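PDB 4A6D: hydroxyindole o-methyltransferase from Homo sapiens, which catalyses the transfer of a methyl group from S-adenosyl-L-methionine to N-acetylserotonin, yielding melatonin and S-adenosyl-L-homocysteine. Local coordinates for residues A[161-166]-A[336-341]; A[191-196]-A[249-254]. All blocks are in the same frame, centred on the assembly; numbering follows the deposited sequence.

Contact 1: A[161-166]-A[336-341]. With SAM (S-adenosylmethionine), chain D.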
ATOM      1  N   GLN A 161     -12.577   3.028  18.100  1.00 75.32           N
ATOM      2  CA  GLN A 161     -13.111   4.215  18.780  1.00 76.37           C
ATOM      3  C   GLN A 161     -12.696   5.548  18.160  1.00 81.23           C
ATOM      4  O   GLN A 161     -13.413   6.557  18.265  1.00 81.46           O
ATOM      5  CB  GLN A 161     -12.805   4.173  20.291  1.00 80.19           C
ATOM      6  CG  GLN A 161     -11.409   4.612  20.729  1.00 96.32           C
ATOM      7  CD  GLN A 161     -11.266   4.669  22.232  1.00125.23           C
ATOM      8  OE1 GLN A 161     -12.229   4.459  22.998  1.00121.38           O
ATOM      9  NE2 GLN A 161     -10.049   4.967  22.684  1.00120.56           N
ATOM     10  N   GLU A 162     -11.526   5.529  17.501  1.00 78.04           N
ATOM     11  CA  GLU A 162     -10.863   6.667  16.896  1.00 76.92           C
ATOM     12  C   GLU A 162     -11.646   7.442  15.844  1.00 78.78           C
ATOM     13  O   GLU A 162     -11.614   8.683  15.878  1.00 79.51           O
ATOM     14  CB  GLU A 162      -9.453   6.294  16.466  1.00 78.10           C
ATOM     15  CG  GLU A 162      -8.540   6.076  17.660  1.00 87.82           C
ATOM     16  CD  GLU A 162      -7.096   5.789  17.321  1.00112.00           C
ATOM     17  OE1 GLU A 162      -6.837   5.268  16.214  1.00108.31           O
ATOM     18  OE2 GLU A 162      -6.225   6.056  18.178  1.00113.27           O
ATOM     19  N   VAL A 163     -12.389   6.750  14.951  1.00 72.49           N
ATOM     20  CA  VAL A 163     -13.161   7.461  13.920  1.00 71.51           C
ATOM     21  C   VAL A 163     -14.256   8.385  14.502  1.00 77.37           C
ATOM     22  O   VAL A 163     -14.508   9.478  13.962  1.00 79.12           O
ATOM     23  CB  VAL A 163     -13.675   6.548  12.779  1.00 72.42           C
ATOM     24  CG1 VAL A 163     -14.850   5.674  13.240  1.00 70.49           C
ATOM     25  CG2 VAL A 163     -14.037   7.378  11.533  1.00 71.63           C
ATOM     26  N   TRP A 164     -14.854   7.969  15.634  1.00 71.43           N
ATOM     27  CA  TRP A 164     -15.912   8.737  16.271  1.00 70.77           C
ATOM     28  C   TRP A 164     -15.497  10.095  16.836  1.00 79.25           C
ATOM     29  O   TRP A 164     -16.337  10.992  16.949  1.00 81.08           O
ATOM     30  CB  TRP A 164     -16.744   7.859  17.207  1.00 67.94           C
ATOM     31  CG  TRP A 164     -17.138   6.548  16.571  1.00 65.49           C
ATOM     32  CD1 TRP A 164     -16.849   5.297  17.029  1.00 67.47           C
ATOM     33  CD2 TRP A 164     -17.807   6.371  15.304  1.00 63.50           C
ATOM     34  NE1 TRP A 164     -17.293   4.348  16.131  1.00 65.24           N
ATOM     35  CE2 TRP A 164     -17.903   4.980  15.072  1.00 65.47           C
ATOM     36  CE3 TRP A 164     -18.308   7.266  14.320  1.00 64.72           C
ATOM     37  CZ2 TRP A 164     -18.497   4.453  13.919  1.00 62.95           C
ATOM     38  CZ3 TRP A 164     -18.890   6.744  13.170  1.00 64.66           C
ATOM     39  CH2 TRP A 164     -18.982   5.351  12.979  1.00 64.01           C
ATOM     40  N   SER A 165     -14.193  10.286  17.086  1.00 77.22           N
ATOM     41  CA  SER A 165     -13.644  11.564  17.544  1.00 80.03           C
ATOM     42  C   SER A 165     -13.749  12.631  16.429  1.00 85.97           C
ATOM     43  O   SER A 165     -13.786  13.826  16.726  1.00 87.91           O
ATOM     44  CB  SER A 165     -12.193  11.394  17.981  1.00 84.43           C
ATOM     45  OG  SER A 165     -11.358  10.947  16.926  1.00 87.74           O
ATOM     46  N   VAL A 166     -13.823  12.183  15.157  1.00 81.44           N
ATOM     47  CA  VAL A 166     -13.963  13.040  13.973  1.00 81.67           C
ATOM     48  C   VAL A 166     -15.344  12.938  13.319  1.00 85.22           C
ATOM     49  O   VAL A 166     -15.880  13.953  12.907  1.00 86.15           O
ATOM     50  CB  VAL A 166     -12.841  12.837  12.917  1.00 83.83           C
ATOM     51  CG1 VAL A 166     -11.741  13.863  13.088  1.00 85.79           C
ATOM     52  CG2 VAL A 166     -12.267  11.430  12.954  1.00 82.22           C
ATOM     53  N   ALA A 336     -18.969  12.754   5.149  1.00 76.17           N
ATOM     54  CA  ALA A 336     -17.886  12.089   5.869  1.00 73.02           C
ATOM     55  C   ALA A 336     -17.793  10.605   5.482  1.00 74.12           C
ATOM     56  O   ALA A 336     -18.511  10.169   4.581  1.00 72.46           O
ATOM     57  CB  ALA A 336     -18.068  12.265   7.372  1.00 73.37           C
ATOM     58  N   ILE A 337     -16.866   9.844   6.077  1.00 70.92           N
ATOM     59  CA  ILE A 337     -16.790   8.432   5.726  1.00 69.96           C
ATOM     60  C   ILE A 337     -18.133   7.743   6.111  1.00 72.02           C
ATOM     61  O   ILE A 337     -18.764   7.095   5.268  1.00 70.24           O
ATOM     62  CB  ILE A 337     -15.536   7.736   6.330  1.00 72.43           C
ATOM     63  CG1 ILE A 337     -14.238   8.343   5.730  1.00 73.84           C
ATOM     64  CG2 ILE A 337     -15.589   6.228   6.106  1.00 69.16           C
ATOM     65  CD1 ILE A 337     -12.995   8.105   6.597  1.00 81.94           C
ATOM     66  N   TYR A 338     -18.601   7.988   7.345  1.00 67.85           N
ATOM     67  CA  TYR A 338     -19.826   7.373   7.843  1.00 66.42           C
ATOM     68  C   TYR A 338     -21.080   8.202   7.712  1.00 72.59           C
ATOM     69  O   TYR A 338     -21.099   9.405   8.011  1.00 72.98           O
ATOM     70  CB  TYR A 338     -19.633   6.736   9.225  1.00 66.04           C
ATOM     71  CG  TYR A 338     -18.587   5.658   9.162  1.00 66.25           C
ATOM     72  CD1 TYR A 338     -18.889   4.398   8.650  1.00 66.64           C
ATOM     73  CD2 TYR A 338     -17.246   5.942   9.440  1.00 67.09           C
ATOM     74  CE1 TYR A 338     -17.893   3.432   8.469  1.00 66.23           C
ATOM     75  CE2 TYR A 338     -16.261   4.960   9.336  1.00 66.45           C
ATOM     76  CZ  TYR A 338     -16.585   3.714   8.828  1.00 68.91           C
ATOM     77  OH  TYR A 338     -15.603   2.766   8.669  1.00 69.45           O
ATOM     78  N   ASP A 339     -22.118   7.545   7.189  1.00 69.67           N
ATOM     79  CA  ASP A 339     -23.434   8.147   6.985  1.00 71.04           C
ATOM     80  C   ASP A 339     -24.416   7.590   8.004  1.00 70.84           C
ATOM     81  O   ASP A 339     -24.072   6.679   8.768  1.00 70.64           O
ATOM     82  CB  ASP A 339     -23.907   7.927   5.530  1.00 73.22           C
ATOM     83  CG  ASP A 339     -22.912   8.410   4.486  1.00 76.44           C
ATOM     84  OD1 ASP A 339     -22.704   9.651   4.385  1.00 79.19           O
ATOM     85  OD2 ASP A 339     -22.360   7.556   3.750  1.00 70.89           O
ATOM     86  N   ALA A 340     -25.628   8.108   8.016  1.00 67.30           N
ATOM     87  CA  ALA A 340     -26.655   7.639   8.969  1.00 65.87           C
ATOM     88  C   ALA A 340     -27.933   7.262   8.264  1.00 68.86           C
ATOM     89  O   ALA A 340     -28.375   7.971   7.360  1.00 70.18           O
ATOM     90  CB  ALA A 340     -26.947   8.732   9.985  1.00 67.64           C
ATOM     91  N   ILE A 341     -28.521   6.147   8.679  1.00 64.00           N
ATOM     92  CA  ILE A 341     -29.835   5.652   8.240  1.00 62.73           C
ATOM     93  C   ILE A 341     -30.703   5.513   9.483  1.00 64.99           C
ATOM     94  O   ILE A 341     -30.268   4.900  10.468  1.00 60.94           O
ATOM     95  CB  ILE A 341     -29.754   4.259   7.551  1.00 63.96           C
ATOM     96  CG1 ILE A 341     -29.093   4.352   6.183  1.00 62.84           C
ATOM     97  CG2 ILE A 341     -31.162   3.590   7.468  1.00 62.25           C
ATOM     98  CD1 ILE A 341     -28.573   3.102   5.751  1.00 62.64           C
TER
HETATM   99  N   SAM D1350     -19.953  -0.075  16.927  1.00 73.56           N
HETATM  100  CA  SAM D1350     -18.487   0.032  17.095  1.00 76.92           C
HETATM  101  C   SAM D1350     -17.754   1.078  16.229  1.00 78.77           C
HETATM  102  O   SAM D1350     -18.246   1.377  15.160  1.00 76.97           O
HETATM  103  OXT SAM D1350     -16.665   1.641  16.571  1.00 79.06           O
HETATM  104  CB  SAM D1350     -17.930  -1.360  16.939  1.00 76.77           C
HETATM  105  CG  SAM D1350     -18.013  -1.900  15.506  1.00 75.90           C
HETATM  106  SD  SAM D1350     -17.191  -3.533  15.471  1.00 77.34           S
HETATM  107  CE  SAM D1350     -16.954  -3.735  13.754  1.00 78.99           C
HETATM  108  C5' SAM D1350     -18.575  -4.713  15.596  1.00 75.87           C
HETATM  109  C4' SAM D1350     -18.869  -4.843  17.097  1.00 75.67           C
HETATM  110  O4' SAM D1350     -19.867  -5.844  17.188  1.00 75.37           O
HETATM  111  C3' SAM D1350     -17.621  -5.349  17.920  1.00 77.71           C
HETATM  112  O3' SAM D1350     -17.385  -4.521  19.070  1.00 80.44           O
HETATM  113  C2' SAM D1350     -18.017  -6.826  18.248  1.00 77.56           C
HETATM  114  O2' SAM D1350     -17.499  -7.403  19.448  1.00 77.97           O
HETATM  115  C1' SAM D1350     -19.550  -6.707  18.310  1.00 76.19           C
HETATM  116  N9  SAM D1350     -20.231  -8.006  18.129  1.00 76.10           N
HETATM  117  C8  SAM D1350     -19.954  -8.958  17.151  1.00 75.99           C
HETATM  118  N7  SAM D1350     -20.755  -9.973  17.280  1.00 76.58           N
HETATM  119  C5  SAM D1350     -21.570  -9.778  18.390  1.00 76.67           C
HETATM  120  C6  SAM D1350     -22.586 -10.502  19.042  1.00 76.40           C
HETATM  121  N6  SAM D1350     -22.991 -11.681  18.512  1.00 76.57           N
HETATM  122  N1  SAM D1350     -23.221  -9.949  20.136  1.00 76.44           N
HETATM  123  C2  SAM D1350     -22.823  -8.783  20.664  1.00 76.17           C
HETATM  124  N3  SAM D1350     -21.848  -8.079  20.069  1.00 76.08           N
HETATM  125  C4  SAM D1350     -21.250  -8.490  18.934  1.00 76.49           C
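Trp164 and Tyr338 both carry CG anti to their own carbonyl carbon (chi1 -47° for Trp164), torsions that place the benzo end of the indole against the phenol, with the two side chains crossing at about a right angle. The benzo end does the touching: Trp164 CH2 lies 3.8 Å from Tyr338 CG, and Trp164 CZ3 reaches the base of the same side chain, 4.0 Å from Tyr338 CB. Ring centroids are 5.3 Å apart with the planes at 55°, an oblique pair that is neither a stack nor a T-shaped contact. Val163 serves both rings through different methyls. Its CG2, anti to the backbone N, comes up at the edge of the phenol, 4.0 Å from Tyr338 CE2, while its CG1 sits over the centre of one face of the Trp164 indole, 3.5 Å above the plane. No hydrogen bond crosses between 161-166 and 336-341, so the join is wholly apolar. The polar side of the indole is spent on the cofactor: Trp164 NE1 donates to SAM OXT at 2.8 Å, nearly straight at 168°, with the carboxylate at the ring's edge. From the second subunit, Tyr9 packs on Val163. Trp164 is thus held by packing on one side and by SAM on another; it lines the cofactor pocket at the methionine carboxylate, with Val163 and Tyr338 packed behind and beside its ring, in the Rossmann-like domain of a class I methyltransferase.

Contact 2: A[191-196]-A[249-254]; sequences GALAKE and ILARVL. With SAM (S-adenosylmethionine), chain D.
Leu193 CD2 meets Ala251 CB at 3.6 Å, joining the first turn of helix 192-200 to the end of strand 247-251 in the Rossmann-like fold of a class I methyltransferase. The same methyl lies farther, 4.4 Å, from Ile249 CG2, so one branch of the leucine bridges two residues whose CB atoms point to the same side of the strand. With CG anti to the backbone N (chi1 -159°), Leu193 extends from the helix toward the sheet; the contact is apolar throughout and small, burying 78 Å² in all.

The cofactor lies against the strand end. The SAM ammonium N donates to Ala251 O at 2.8 Å, where the strand ends, and Arg252 turns its guanidinium edge to the methionine carboxylate. Its NH1 gives a bond of 159° to SAM O, pairing a positive group with a negative one. The arginine chain is bent at chi2 and chi3, which folds it back alongside the carboxylate and brings Arg252 CD within 3.2 Å of SAM O. Replacing Arg252 by an alanine removes the guanidinium, and the SAM carboxylate would probably be left without this positive partner and Leu160 O without its donor.

Further out, Arg252 NH1 also donates to Leu160 O, which helps position the guanidinium, and Glu283 packs on the arginine side chain. Backbone hydrogen bonds hold strand 247-251 between its neighbours: Ile249 pairs with Cys184 and Leu186 of strand 182-186, Leu250 with Leu280 and Ile282 of strand 278-283. Trp164 and Leu172 pack on Leu193. Gly191, with positive phi (89°), is the N-cap residue of the helix, and Gly191 O accepts from Lys195 N at 2.9 Å.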
ATOM      1  N   GLY A 191     -17.530   1.938  23.804  1.00 79.72           N
ATOM      2  CA  GLY A 191     -18.549   2.931  24.133  1.00 79.13           C
ATOM      3  C   GLY A 191     -18.249   4.366  23.741  1.00 82.98           C
ATOM      4  O   GLY A 191     -18.851   5.287  24.298  1.00 82.98           O
ATOM      5  N   ALA A 192     -17.318   4.569  22.780  1.00 79.65           N
ATOM      6  CA  ALA A 192     -16.906   5.889  22.296  1.00 79.90           C
ATOM      7  C   ALA A 192     -18.085   6.665  21.698  1.00 82.91           C
ATOM      8  O   ALA A 192     -18.331   7.810  22.095  1.00 84.65           O
ATOM      9  CB  ALA A 192     -15.795   5.747  21.277  1.00 79.41           C
ATOM     10  N   LEU A 193     -18.840   6.018  20.787  1.00 75.04           N
ATOM     11  CA  LEU A 193     -20.009   6.603  20.152  1.00 72.41           C
ATOM     12  C   LEU A 193     -21.083   6.944  21.199  1.00 76.44           C
ATOM     13  O   LEU A 193     -21.654   8.031  21.153  1.00 75.21           O
ATOM     14  CB  LEU A 193     -20.537   5.670  19.046  1.00 69.29           C
ATOM     15  CG  LEU A 193     -21.427   6.294  17.962  1.00 71.63           C
ATOM     16  CD1 LEU A 193     -20.716   7.439  17.203  1.00 70.50           C
ATOM     17  CD2 LEU A 193     -21.901   5.240  17.007  1.00 70.63           C
ATOM     18  N   ALA A 194     -21.286   6.053  22.193  1.00 74.44           N
ATOM     19  CA  ALA A 194     -22.243   6.265  23.283  1.00 74.32           C
ATOM     20  C   ALA A 194     -21.837   7.455  24.143  1.00 83.91           C
ATOM     21  O   ALA A 194     -22.700   8.227  24.524  1.00 86.52           O
ATOM     22  CB  ALA A 194     -22.349   5.023  24.133  1.00 74.44           C
ATOM     23  N   LYS A 195     -20.535   7.626  24.432  1.00 83.76           N
ATOM     24  CA  LYS A 195     -20.013   8.759  25.205  1.00 87.01           C
ATOM     25  C   LYS A 195     -20.364  10.067  24.489  1.00 92.73           C
ATOM     26  O   LYS A 195     -20.822  11.012  25.139  1.00 96.09           O
ATOM     27  CB  LYS A 195     -18.488   8.646  25.396  1.00 90.49           C
ATOM     28  CG  LYS A 195     -18.049   8.006  26.718  1.00109.16           C
ATOM     29  CD  LYS A 195     -16.567   7.560  26.686  1.00121.34           C
ATOM     30  CE  LYS A 195     -15.900   7.544  28.050  1.00129.96           C
ATOM     31  NZ  LYS A 195     -14.608   6.804  28.040  1.00130.19           N
ATOM     32  N   GLU A 196     -20.212  10.088  23.150  1.00 86.56           N
ATOM     33  CA  GLU A 196     -20.511  11.232  22.288  1.00 87.10           C
ATOM     34  C   GLU A 196     -22.001  11.486  22.256  1.00 92.04           C
ATOM     35  O   GLU A 196     -22.433  12.634  22.394  1.00 94.35           O
ATOM     36  CB  GLU A 196     -19.967  10.995  20.865  1.00 86.89           C
ATOM     37  CG  GLU A 196     -20.297  12.092  19.863  1.00100.45           C
ATOM     38  CD  GLU A 196     -19.500  13.374  19.977  1.00125.39           C
ATOM     39  OE1 GLU A 196     -18.275  13.333  19.716  1.00143.62           O
ATOM     40  OE2 GLU A 196     -20.112  14.432  20.249  1.00111.88           O
ATOM     41  N   ILE A 249     -28.934   1.333  17.977  1.00 60.51           N
ATOM     42  CA  ILE A 249     -27.895   1.869  17.080  1.00 59.64           C
ATOM     43  C   ILE A 249     -27.026   0.734  16.562  1.00 63.94           C
ATOM     44  O   ILE A 249     -26.515  -0.043  17.361  1.00 65.86           O
ATOM     45  CB  ILE A 249     -27.034   2.977  17.758  1.00 62.97           C
ATOM     46  CG1 ILE A 249     -27.922   4.071  18.426  1.00 63.57           C
ATOM     47  CG2 ILE A 249     -25.980   3.560  16.782  1.00 62.12           C
ATOM     48  CD1 ILE A 249     -27.160   5.172  19.274  1.00 67.64           C
ATOM     49  N   LEU A 250     -26.864   0.624  15.240  1.00 58.76           N
ATOM     50  CA  LEU A 250     -25.984  -0.398  14.651  1.00 57.95           C
ATOM     51  C   LEU A 250     -24.891   0.310  13.836  1.00 60.90           C
ATOM     52  O   LEU A 250     -25.119   0.662  12.668  1.00 60.01           O
ATOM     53  CB  LEU A 250     -26.742  -1.421  13.773  1.00 57.33           C
ATOM     54  CG  LEU A 250     -27.596  -2.502  14.433  1.00 62.12           C
ATOM     55  CD1 LEU A 250     -28.361  -3.266  13.377  1.00 62.24           C
ATOM     56  CD2 LEU A 250     -26.750  -3.503  15.186  1.00 65.19           C
ATOM     57  N   ALA A 251     -23.753   0.637  14.494  1.00 58.86           N
ATOM     58  CA  ALA A 251     -22.623   1.335  13.833  1.00 59.12           C
ATOM     59  C   ALA A 251     -21.570   0.293  13.491  1.00 66.13           C
ATOM     60  O   ALA A 251     -21.058  -0.393  14.384  1.00 65.47           O
ATOM     61  CB  ALA A 251     -22.039   2.415  14.736  1.00 60.00           C
ATOM     62  N   ARG A 252     -21.318   0.115  12.179  1.00 64.21           N
ATOM     63  CA  ARG A 252     -20.360  -0.846  11.628  1.00 63.05           C
ATOM     64  C   ARG A 252     -20.619  -2.276  12.105  1.00 66.57           C
ATOM     65  O   ARG A 252     -19.691  -3.027  12.406  1.00 65.99           O
ATOM     66  CB  ARG A 252     -18.907  -0.407  11.871  1.00 64.44           C
ATOM     67  CG  ARG A 252     -18.481   0.836  11.086  1.00 68.87           C
ATOM     68  CD  ARG A 252     -17.709   1.713  12.024  1.00 64.72           C
ATOM     69  NE  ARG A 252     -16.305   1.811  11.667  1.00 76.66           N
ATOM     70  CZ  ARG A 252     -15.334   2.169  12.502  1.00 96.22           C
ATOM     71  NH1 ARG A 252     -15.597   2.386  13.783  1.00 69.62           N
ATOM     72  NH2 ARG A 252     -14.086   2.282  12.066  1.00100.60           N
ATOM     73  N   VAL A 253     -21.888  -2.650  12.179  1.00 61.90           N
ATOM     74  CA  VAL A 253     -22.223  -4.005  12.570  1.00 60.50           C
ATOM     75  C   VAL A 253     -22.673  -4.714  11.303  1.00 63.90           C
ATOM     76  O   VAL A 253     -22.094  -5.713  10.955  1.00 65.01           O
ATOM     77  CB  VAL A 253     -23.290  -4.041  13.714  1.00 63.18           C
ATOM     78  CG1 VAL A 253     -23.843  -5.446  13.905  1.00 61.87           C
ATOM     79  CG2 VAL A 253     -22.715  -3.492  15.016  1.00 63.15           C
ATOM     80  N   LEU A 254     -23.669  -4.170  10.592  1.00 61.45           N
ATOM     81  CA  LEU A 254     -24.242  -4.781   9.385  1.00 61.17           C
ATOM     82  C   LEU A 254     -23.218  -5.104   8.278  1.00 65.19           C
ATOM     83  O   LEU A 254     -23.298  -6.149   7.630  1.00 65.25           O
ATOM     84  CB  LEU A 254     -25.428  -3.918   8.853  1.00 60.25           C
ATOM     85  CG  LEU A 254     -26.689  -3.846   9.736  1.00 62.77           C
ATOM     86  CD1 LEU A 254     -27.804  -3.063   9.049  1.00 62.13           C
ATOM     87  CD2 LEU A 254     -27.203  -5.249  10.126  1.00 64.55           C
TER
HETATM   88  N   SAM D1350     -19.953  -0.075  16.927  1.00 73.56           N
HETATM   89  CA  SAM D1350     -18.487   0.032  17.095  1.00 76.92           C
HETATM   90  C   SAM D1350     -17.754   1.078  16.229  1.00 78.77           C
HETATM   91  O   SAM D1350     -18.246   1.377  15.160  1.00 76.97           O
HETATM   92  OXT SAM D1350     -16.665   1.641  16.571  1.00 79.06           O
HETATM   93  CB  SAM D1350     -17.930  -1.360  16.939  1.00 76.77           C
HETATM   94  CG  SAM D1350     -18.013  -1.900  15.506  1.00 75.90           C
HETATM   95  SD  SAM D1350     -17.191  -3.533  15.471  1.00 77.34           S
HETATM   96  CE  SAM D1350     -16.954  -3.735  13.754  1.00 78.99           C
HETATM   97  C5' SAM D1350     -18.575  -4.713  15.596  1.00 75.87           C
HETATM   98  C4' SAM D1350     -18.869  -4.843  17.097  1.00 75.67           C
HETATM   99  O4' SAM D1350     -19.867  -5.844  17.188  1.00 75.37           O
HETATM  100  C3' SAM D1350     -17.621  -5.349  17.920  1.00 77.71           C
HETATM  101  O3' SAM D1350     -17.385  -4.521  19.070  1.00 80.44           O
HETATM  102  C2' SAM D1350     -18.017  -6.826  18.248  1.00 77.56           C
HETATM  103  O2' SAM D1350     -17.499  -7.403  19.448  1.00 77.97           O
HETATM  104  C1' SAM D1350     -19.550  -6.707  18.310  1.00 76.19           C
HETATM  105  N9  SAM D1350     -20.231  -8.006  18.129  1.00 76.10           N
HETATM  106  C8  SAM D1350     -19.954  -8.958  17.151  1.00 75.99           C
HETATM  107  N7  SAM D1350     -20.755  -9.973  17.280  1.00 76.58           N
HETATM  108  C5  SAM D1350     -21.570  -9.778  18.390  1.00 76.67           C
HETATM  109  C6  SAM D1350     -22.586 -10.502  19.042  1.00 76.40           C
HETATM  110  N6  SAM D1350     -22.991 -11.681  18.512  1.00 76.57           N
HETATM  111  N1  SAM D1350     -23.221  -9.949  20.136  1.00 76.44           N
HETATM  112  C2  SAM D1350     -22.823  -8.783  20.664  1.00 76.17           C
HETATM  113  N3  SAM D1350     -21.848  -8.079  20.069  1.00 76.08           N
HETATM  114  C4  SAM D1350     -21.250  -8.490  18.934  1.00 76.49           C

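Overall arrangement
From the N terminus, the chain first runs through helices 7-31 to 150-161 and reaches 161-166; contact 1 then closes a loop of 169 residues, returning at 336-341 near the C-terminal end. Contact 2, between 191-196 and 249-254, closes a loop of 52 residues that lies within the first, so the two nest and do not cross. Contact 1 ties the start of helix 164-173 to the approach of strand 339-344, and contact 2 ties helix 192-200 to strand 247-251 of the same sheet. Their centres are 9 Å apart, and they meet chiefly around Arg252, whose NE lies 3.2 Å from Tyr338 OH, a probable hydrogen bond; Gln161 also packs on Ala192. Both touch SAM.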